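PDB 3GKX: putative ArsC family related protein from Bacteroides fragilis, which is of unknown function but, as a member of the ArsC family with a thioredoxin-like fold, may be related to the thiol-dependent arsenate reductases. Local coordinates for residues M4-L9 with P99-E104; G65-E70 with A90-L95. All blocks are in the same frame, centred on the assembly; numbering follows the deposited sequence.

Interaction 1 of 2, residues M4-L9 with P99-E104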
loop_
_atom_site.group_PDB
_atom_site.type_symbol
_atom_site.label_atom_id
_atom_site.label_comp_id
_atom_site.label_asym_id
_atom_site.label_seq_id
_atom_site.Cartn_x
_atom_site.Cartn_y
_atom_site.Cartn_z
HETATM N N MSE B 4 -13.314 -8.869 20.572
HETATM C CA MSE B 4 -13.241 -7.414 20.502
HETATM C C MSE B 4 -11.915 -6.914 19.930
HETATM O O MSE B 4 -11.687 -5.714 19.875
HETATM C CB MSE B 4 -13.426 -6.802 21.905
HETATM C CG MSE B 4 -14.863 -6.575 22.349
HETATM SE SE MSE B 4 -15.076 -6.049 24.282
HETATM C CE MSE B 4 -13.406 -5.045 24.565
ATOM N N LYS B 5 -11.034 -7.823 19.545
ATOM C CA LYS B 5 -9.717 -7.461 19.041
ATOM C C LYS B 5 -9.637 -7.646 17.522
ATOM O O LYS B 5 -8.645 -7.303 16.892
ATOM C CB LYS B 5 -8.628 -8.263 19.761
ATOM C CG LYS B 5 -8.155 -7.630 21.087
ATOM C CD LYS B 5 -7.460 -8.669 21.963
ATOM C CE LYS B 5 -6.393 -8.071 22.922
ATOM N NZ LYS B 5 -5.400 -9.139 23.330
ATOM N N THR B 6 -10.702 -8.167 16.931
ATOM C CA THR B 6 -10.732 -8.365 15.503
ATOM C C THR B 6 -12.051 -7.923 14.927
ATOM O O THR B 6 -13.084 -8.518 15.211
ATOM C CB THR B 6 -10.494 -9.837 15.159
ATOM O OG1 THR B 6 -9.329 -10.322 15.850
ATOM C CG2 THR B 6 -10.315 -10.015 13.682
ATOM N N LEU B 7 -12.027 -6.903 14.081
ATOM C CA LEU B 7 -13.267 -6.380 13.541
ATOM C C LEU B 7 -13.409 -6.840 12.100
ATOM O O LEU B 7 -12.529 -6.593 11.280
ATOM C CB LEU B 7 -13.329 -4.856 13.708
ATOM C CG LEU B 7 -14.573 -4.099 13.232
ATOM C CD1 LEU B 7 -15.804 -4.329 14.201
ATOM C CD2 LEU B 7 -14.258 -2.632 13.115
ATOM N N PHE B 8 -14.500 -7.571 11.838
ATOM C CA PHE B 8 -14.880 -8.125 10.534
ATOM C C PHE B 8 -16.021 -7.337 9.858
ATOM O O PHE B 8 -17.195 -7.424 10.269
ATOM C CB PHE B 8 -15.381 -9.541 10.766
ATOM C CG PHE B 8 -15.768 -10.271 9.516
ATOM C CD1 PHE B 8 -17.009 -10.913 9.426
ATOM C CD2 PHE B 8 -14.893 -10.350 8.440
ATOM C CE1 PHE B 8 -17.366 -11.647 8.280
ATOM C CE2 PHE B 8 -15.252 -11.068 7.262
ATOM C CZ PHE B 8 -16.491 -11.722 7.187
ATOM N N LEU B 9 -15.678 -6.573 8.823
ATOM C CA LEU B 9 -16.653 -5.787 8.124
ATOM C C LEU B 9 -17.009 -6.445 6.792
ATOM O O LEU B 9 -16.143 -6.700 5.926
ATOM C CB LEU B 9 -16.138 -4.372 7.913
ATOM C CG LEU B 9 -15.947 -3.449 9.115
ATOM C CD1 LEU B 9 -14.472 -3.504 9.616
ATOM C CD2 LEU B 9 -16.349 -2.019 8.716
ATOM N N PRO B 99 -14.593 -8.346 2.105
ATOM C CA PRO B 99 -14.635 -7.910 3.511
ATOM C C PRO B 99 -13.363 -7.134 3.878
ATOM O O PRO B 99 -12.404 -7.110 3.081
ATOM C CB PRO B 99 -14.735 -9.227 4.280
ATOM C CG PRO B 99 -13.963 -10.185 3.469
ATOM C CD PRO B 99 -14.128 -9.747 1.990
ATOM N N LEU B 100 -13.400 -6.470 5.032
ATOM C CA LEU B 100 -12.232 -5.863 5.684
ATOM C C LEU B 100 -12.154 -6.478 7.047
ATOM O O LEU B 100 -13.206 -6.716 7.672
ATOM C CB LEU B 100 -12.420 -4.359 5.901
ATOM C CG LEU B 100 -12.598 -3.554 4.645
ATOM C CD1 LEU B 100 -12.627 -2.022 4.915
ATOM C CD2 LEU B 100 -11.438 -3.955 3.746
ATOM N N VAL B 101 -10.935 -6.705 7.533
ATOM C CA VAL B 101 -10.680 -7.099 8.921
ATOM C C VAL B 101 -9.715 -6.071 9.513
ATOM O O VAL B 101 -8.730 -5.700 8.885
ATOM C CB VAL B 101 -10.100 -8.529 9.044
ATOM C CG1 VAL B 101 -9.883 -8.915 10.514
ATOM C CG2 VAL B 101 -11.025 -9.512 8.449
ATOM N N VAL B 102 -10.026 -5.595 10.707
ATOM C CA VAL B 102 -9.268 -4.547 11.379
ATOM C C VAL B 102 -8.805 -5.161 12.711
ATOM O O VAL B 102 -9.631 -5.703 13.465
ATOM C CB VAL B 102 -10.187 -3.312 11.642
ATOM C CG1 VAL B 102 -9.488 -2.221 12.439
ATOM C CG2 VAL B 102 -10.724 -2.773 10.347
ATOM N N THR B 103 -7.495 -5.122 12.971
ATOM C CA THR B 103 -6.937 -5.434 14.299
ATOM C C THR B 103 -5.982 -4.298 14.637
ATOM O O THR B 103 -5.763 -3.426 13.802
ATOM C CB THR B 103 -6.132 -6.754 14.324
ATOM O OG1 THR B 103 -4.987 -6.595 13.496
ATOM C CG2 THR B 103 -6.953 -7.940 13.748
ATOM N N GLU B 104 -5.438 -4.310 15.857
ATOM C CA GLU B 104 -4.528 -3.282 16.345
ATOM C C GLU B 104 -3.287 -3.115 15.466
ATOM O O GLU B 104 -2.843 -2.021 15.225
ATOM C CB GLU B 104 -4.076 -3.630 17.778
ATOM C CG GLU B 104 -3.885 -2.410 18.693
ATOM C CD GLU B 104 -2.883 -2.654 19.815
ATOM O OE1 GLU B 104 -2.351 -3.771 19.909
ATOM O OE2 GLU B 104 -2.613 -1.734 20.617
#
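The ring of F8 meets V101 at its edge, near the ring plane, where CD2 of F8 lies 4.0 Å from CG2 of V101. P99 comes in obliquely, its CB 3.5 Å from CE2 of F8, while Y31 sets its own ring nearly perpendicular to that of F8. With CG anti to the backbone N (chi1 -178°), the ring of F8 swings across toward the neighbouring strand, where a broad, flat aromatic suits a layer built with helices 15-26 and 113-116. Beside it T6 turns its methyl, not its hydroxyl, to V101: CG2 of T6 sits a tight 3.4 Å from CG1 of V101. On the other face L7, L9, L100 and V102 alternate with these residues, and CD1 of L9 rests 3.9 Å from CG2 of V102; W49 of helix 43-53 touches L7, L9 and V102. Branched valines and threonines fit the extended backbone.

Strands 7-9 and 100-102 run antiparallel, the two central neighbours of the mixed thioredoxin-like sheet. N of L7 reaches O of V102 at 2.7 Å and an almost straight 175°; N of L9 reaches O of L100, also at 2.7 Å. P99, which follows a cis peptide bond, also touches C17 of a possible CxxC pattern; a cis-proline beside the cysteine-bearing helix start is a hallmark of the thioredoxin fold, consistent with the family. The chemistry therefore divides: L7, L9, L100 and V102 pair their main chains across the two strands, F8 and V101 turn theirs to T32 and L108, and mostly apolar side chains bind helices to both faces.

Interaction 2 of 2, residues G65-E70 with A90-L95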
loop_
_atom_site.group_PDB
_atom_site.type_symbol
_atom_site.label_atom_id
_atom_site.label_comp_id
_atom_site.label_asym_id
_atom_site.label_seq_id
_atom_site.Cartn_x
_atom_site.Cartn_y
_atom_site.Cartn_z
ATOM N N GLY B 65 -18.677 -3.292 -7.566
ATOM C CA GLY B 65 -19.930 -2.627 -7.203
ATOM C C GLY B 65 -20.660 -1.972 -8.373
ATOM O O GLY B 65 -20.052 -1.631 -9.388
ATOM N N VAL B 66 -21.967 -1.782 -8.220
ATOM C CA VAL B 66 -22.762 -1.042 -9.198
ATOM C C VAL B 66 -22.581 0.477 -8.957
ATOM O O VAL B 66 -22.627 1.265 -9.904
ATOM C CB VAL B 66 -24.287 -1.424 -9.149
ATOM C CG1 VAL B 66 -24.998 -1.003 -10.440
ATOM C CG2 VAL B 66 -24.483 -2.919 -8.912
ATOM N N VAL B 67 -22.360 0.872 -7.696
ATOM C CA VAL B 67 -22.265 2.294 -7.327
ATOM C C VAL B 67 -20.960 2.868 -7.872
ATOM O O VAL B 67 -20.932 3.971 -8.432
ATOM C CB VAL B 67 -22.413 2.526 -5.795
ATOM C CG1 VAL B 67 -22.151 4.003 -5.435
ATOM C CG2 VAL B 67 -23.837 2.060 -5.298
ATOM N N TYR B 68 -19.889 2.095 -7.712
ATOM C CA TYR B 68 -18.647 2.338 -8.418
ATOM C C TYR B 68 -18.824 2.574 -9.934
ATOM O O TYR B 68 -18.253 3.518 -10.497
ATOM C CB TYR B 68 -17.733 1.140 -8.228
ATOM C CG TYR B 68 -16.305 1.416 -8.576
ATOM C CD1 TYR B 68 -15.422 1.896 -7.622
ATOM C CD2 TYR B 68 -15.833 1.186 -9.857
ATOM C CE1 TYR B 68 -14.101 2.133 -7.939
ATOM C CE2 TYR B 68 -14.533 1.424 -10.189
ATOM C CZ TYR B 68 -13.673 1.896 -9.233
ATOM O OH TYR B 68 -12.367 2.120 -9.582
ATOM N N LYS B 69 -19.590 1.680 -10.567
ATOM C CA LYS B 69 -19.805 1.648 -12.016
ATOM C C LYS B 69 -20.447 2.953 -12.497
ATOM O O LYS B 69 -19.898 3.644 -13.357
ATOM C CB LYS B 69 -20.699 0.443 -12.354
ATOM C CG LYS B 69 -20.674 -0.064 -13.780
ATOM C CD LYS B 69 -22.022 -0.735 -14.088
ATOM C CE LYS B 69 -21.874 -1.970 -14.948
ATOM N NZ LYS B 69 -22.239 -1.665 -16.371
ATOM N N GLU B 70 -21.586 3.303 -11.906
ATOM C CA GLU B 70 -22.378 4.446 -12.348
ATOM C C GLU B 70 -21.851 5.824 -11.914
ATOM O O GLU B 70 -22.364 6.845 -12.376
ATOM C CB GLU B 70 -23.848 4.247 -11.968
ATOM C CG GLU B 70 -24.600 3.352 -12.949
ATOM C CD GLU B 70 -25.410 2.289 -12.248
ATOM O OE1 GLU B 70 -25.229 2.128 -11.022
ATOM O OE2 GLU B 70 -26.220 1.613 -12.916
ATOM N N ALA B 90 -16.171 7.500 2.630
ATOM C CA ALA B 90 -16.975 7.611 3.845
ATOM C C ALA B 90 -18.444 7.959 3.572
ATOM O O ALA B 90 -19.263 7.891 4.486
ATOM C CB ALA B 90 -16.349 8.611 4.812
ATOM N N THR B 91 -18.780 8.314 2.325
ATOM C CA THR B 91 -20.177 8.660 1.974
ATOM C C THR B 91 -21.108 7.452 1.690
ATOM O O THR B 91 -22.325 7.562 1.817
ATOM C CB THR B 91 -20.258 9.653 0.795
ATOM O OG1 THR B 91 -19.574 9.125 -0.350
ATOM C CG2 THR B 91 -19.631 11.009 1.170
ATOM N N ASN B 92 -20.537 6.299 1.318
ATOM C CA ASN B 92 -21.350 5.126 0.928
ATOM C C ASN B 92 -20.603 3.801 1.083
ATOM O O ASN B 92 -19.593 3.571 0.418
ATOM C CB ASN B 92 -21.890 5.293 -0.503
ATOM C CG ASN B 92 -22.853 4.189 -0.918
ATOM O OD1 ASN B 92 -23.060 3.211 -0.189
ATOM N ND2 ASN B 92 -23.415 4.322 -2.117
ATOM N N GLY B 93 -21.127 2.921 1.941
ATOM C CA GLY B 93 -20.465 1.634 2.260
ATOM C C GLY B 93 -20.397 0.657 1.094
ATOM O O GLY B 93 -19.524 -0.219 1.064
ATOM N N LYS B 94 -21.296 0.816 0.122
ATOM C CA LYS B 94 -21.271 0.015 -1.101
ATOM C C LYS B 94 -20.001 0.278 -1.913
ATOM O O LYS B 94 -19.515 -0.606 -2.631
ATOM C CB LYS B 94 -22.514 0.287 -1.941
ATOM C CG LYS B 94 -23.804 -0.112 -1.220
ATOM C CD LYS B 94 -25.065 0.297 -1.982
ATOM C CE LYS B 94 -26.291 0.118 -1.079
ATOM N NZ LYS B 94 -27.556 -0.213 -1.804
ATOM N N LEU B 95 -19.455 1.487 -1.761
ATOM C CA LEU B 95 -18.197 1.872 -2.365
ATOM C C LEU B 95 -16.929 1.228 -1.720
ATOM O O LEU B 95 -15.867 1.226 -2.342
ATOM C CB LEU B 95 -18.082 3.396 -2.380
ATOM C CG LEU B 95 -18.777 4.167 -3.502
ATOM C CD1 LEU B 95 -18.669 5.630 -3.211
ATOM C CD2 LEU B 95 -18.169 3.870 -4.856
#
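V67, on the short helix 66-70, points at L95 at the end of the 3-10 segment 93-95, and the backbone of Y68 passes beside it, the closest CA atoms being those of Y68 and L95, 6.1 Å apart. The contact ties this helix, at the surface, to the loop between helix 82-89 and strand 100-102. An Asx turn leads into the 3-10 segment: OD1 of N92 accepts from N of K94 at 3.0 Å, with the donor standing well above the carbonyl plane, while the backbone bond from N of L95 to O of N92 closes the 3-10 turn. Asparagine suits this place because its short amide can fold back on the chain while its NH2 end is left directed at V67 of the helix.

That end meets V67 from the opposite direction, ND2 of N92 lying 3.6 Å from CG1 of V67 in plain van der Waals contact. V67 divides its two methyls. CG1, anti to the backbone N (chi1 174°), also reaches CG of L95 at 3.9 Å, while CG2 rests on the extended aliphatic chain of K94, 4.0 Å from its CD. Valine is compact enough to fill this angle between the two turns, and K94 lends its methylenes while its chain beyond them leads away from the helix. L95, buried, also touches L73 of helix 73-76.

Y68 contributes mainly its backbone and CB; its side chain packs against F61, T63, L73 and L77. N62 secures the 3-10 turn from outside, its ND2 bonded to O of K94. The leucine tip ends the contact at the helix main chain, CD2 of L95 lying 3.8 Å from N of Y68.

In the fold
Interaction 1 is a mostly buried contact in the central sheet, whereas interaction 2 lies at the surface on the opposite side of the chain's centre, about 21 Å away between centres. They share no secondary-structure element, but adjoin in sequence: 90-95 leads directly towards 99-104, so the chain passes from a small helical contact into the sheet. Their chemistry follows their places. Strand pairing in interaction 1 supplies reciprocal main-chain bonds and two apolar faces; interaction 2 buries about half as much area by van der Waals packing, partly of a side chain against helix main chain, with no hydrogen bond between its segments; its polar bonds, such as that of the Asx turn, stay on one side of the contact.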